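PDB 2PLC: phosphatidylinositol-specific phospholipase C from Listeria monocytogenes, which is a bacterial phospholipase C of the phosphatidylinositol-specific family, whose X domain belongs to the TIM-barrel clan. Local coordinates for residues Q120-I123 against N124-D128. Numbering follows the deposited sequence.
Sequences QPLI and NIYKD
Leu122, on helix 114-125, and Tyr126, just past its last residue, meet one turn apart. Leu122 CD2 lies 4.2 Å from Tyr126 CE2, so a methyl touches the rim of the ring. On that same edge, and near the ring plane, sits the carbonyl of Leu122, its O 3.4 Å from Tyr126 CD2. The phenol ring is set there by a first torsion of -63°, which places CG beside the tyrosine's own backbone N and anti to its carbonyl carbon. One face of the ring receives the CG2 methyl of the preceding Ile125, 4.1 Å above the plane and displaced toward the rim.

Along the backbone the helical bonding weakens over these residues. Asn124 N still makes a regular i to i-4 bond to Gln120 O, 2.9 Å long and nearly straight at 167°. One residue on, Ile125 N gives a weak, bent bond to Leu122 O, 3.3 Å away. Tyr126 N then reaches back three residues to Ile123 O, also 2.9 Å away, but stands well above the carbonyl plane. A short 3-10 segment follows at 127-128. A long salt bridge joins Lys127 NZ to Asp128 OD1, 3.9 Å apart, on the exposed side.

Around this surface turn, the side of Leu122 and Tyr126 faces helix 82-95: Leu122 rests on Leu82, while Tyr126 packs against Leu86, Glu87 and Thr90. Ile123, the buried residue of the group, instead meets Leu164 and Ile166 of strand 164-166 and Phe171 of strand 169-174, so this part of the chain bridges a neighbouring helix and this antiparallel strand pair.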
loop_
_atom_site.group_PDB
_atom_site.type_symbol
_atom_site.label_atom_id
_atom_site.label_comp_id
_atom_site.label_asym_id
_atom_site.label_seq_id
_atom_site.Cartn_x
_atom_site.Cartn_y
_atom_site.Cartn_z
ATOM N N GLN A 120 -0.731 16.282 -11.475
ATOM C CA GLN A 120 -1.748 17.206 -10.966
ATOM C C GLN A 120 -3.081 17.237 -11.710
ATOM O O GLN A 120 -4.134 17.105 -11.089
ATOM C CB GLN A 120 -1.174 18.618 -10.820
ATOM C CG GLN A 120 -0.142 18.733 -9.707
ATOM C CD GLN A 120 0.311 20.156 -9.456
ATOM O OE1 GLN A 120 -0.326 21.114 -9.902
ATOM N NE2 GLN A 120 1.416 20.304 -8.733
ATOM N N PRO A 121 -3.060 17.414 -13.044
ATOM C CA PRO A 121 -4.314 17.450 -13.809
ATOM C C PRO A 121 -5.138 16.174 -13.634
ATOM O O PRO A 121 -6.367 16.216 -13.637
ATOM C CB PRO A 121 -3.827 17.598 -15.248
ATOM C CG PRO A 121 -2.554 18.379 -15.092
ATOM C CD PRO A 121 -1.907 17.690 -13.922
ATOM N N LEU A 122 -4.449 15.049 -13.461
ATOM C CA LEU A 122 -5.095 13.750 -13.280
ATOM C C LEU A 122 -5.697 13.581 -11.895
ATOM O O LEU A 122 -6.805 13.073 -11.750
ATOM C CB LEU A 122 -4.096 12.623 -13.519
ATOM C CG LEU A 122 -4.376 11.714 -14.709
ATOM C CD1 LEU A 122 -3.420 10.541 -14.639
ATOM C CD2 LEU A 122 -5.819 11.227 -14.686
ATOM N N ILE A 123 -4.927 13.950 -10.878
ATOM C CA ILE A 123 -5.381 13.847 -9.499
ATOM C C ILE A 123 -6.569 14.783 -9.278
ATOM O O ILE A 123 -7.587 14.381 -8.717
ATOM C CB ILE A 123 -4.241 14.199 -8.505
ATOM C CG1 ILE A 123 -3.083 13.202 -8.641
ATOM C CG2 ILE A 123 -4.766 14.218 -7.077
ATOM C CD1 ILE A 123 -3.474 11.745 -8.431
ATOM N N ASN A 124 -6.449 16.010 -9.778
ATOM C CA ASN A 124 -7.493 17.024 -9.647
ATOM C C ASN A 124 -8.838 16.591 -10.232
ATOM O O ASN A 124 -9.893 17.050 -9.794
ATOM C CB ASN A 124 -7.035 18.331 -10.293
ATOM C CG ASN A 124 -7.935 19.492 -9.950
ATOM O OD1 ASN A 124 -8.275 19.710 -8.783
ATOM N ND2 ASN A 124 -8.334 20.246 -10.965
ATOM N N ILE A 125 -8.793 15.715 -11.229
ATOM C CA ILE A 125 -10.001 15.200 -11.865
ATOM C C ILE A 125 -10.774 14.308 -10.893
ATOM O O ILE A 125 -12.004 14.241 -10.930
ATOM C CB ILE A 125 -9.639 14.384 -13.140
ATOM C CG1 ILE A 125 -9.029 15.311 -14.185
ATOM C CG2 ILE A 125 -10.847 13.682 -13.710
ATOM C CD1 ILE A 125 -9.809 16.597 -14.376
ATOM N N TYR A 126 -10.038 13.641 -10.011
ATOM C CA TYR A 126 -10.624 12.731 -9.034
ATOM C C TYR A 126 -10.504 13.239 -7.603
ATOM O O TYR A 126 -10.562 12.449 -6.663
ATOM C CB TYR A 126 -9.945 11.364 -9.142
ATOM C CG TYR A 126 -10.148 10.683 -10.474
ATOM C CD1 TYR A 126 -11.344 10.031 -10.765
ATOM C CD2 TYR A 126 -9.140 10.677 -11.437
ATOM C CE1 TYR A 126 -11.534 9.384 -11.978
ATOM C CE2 TYR A 126 -9.321 10.032 -12.657
ATOM C CZ TYR A 126 -10.520 9.387 -12.915
ATOM O OH TYR A 126 -10.707 8.720 -14.100
ATOM N N LYS A 127 -10.393 14.555 -7.437
ATOM C CA LYS A 127 -10.242 15.157 -6.113
ATOM C C LYS A 127 -11.307 14.783 -5.074
ATOM O O LYS A 127 -11.022 14.761 -3.875
ATOM C CB LYS A 127 -10.100 16.677 -6.220
ATOM C CG LYS A 127 -11.300 17.392 -6.796
ATOM C CD LYS A 127 -11.013 18.880 -6.921
ATOM C CE LYS A 127 -12.256 19.642 -7.337
ATOM N NZ LYS A 127 -13.353 19.498 -6.335
ATOM N N ASP A 128 -12.515 14.457 -5.524
ATOM C CA ASP A 128 -13.578 14.074 -4.596
ATOM C C ASP A 128 -13.317 12.710 -3.960
ATOM O O ASP A 128 -13.998 12.325 -3.007
ATOM C CB ASP A 128 -14.943 14.073 -5.293
ATOM C CG ASP A 128 -15.441 15.474 -5.612
ATOM O OD1 ASP A 128 -15.140 16.415 -4.844
ATOM O OD2 ASP A 128 -16.144 15.631 -6.631
#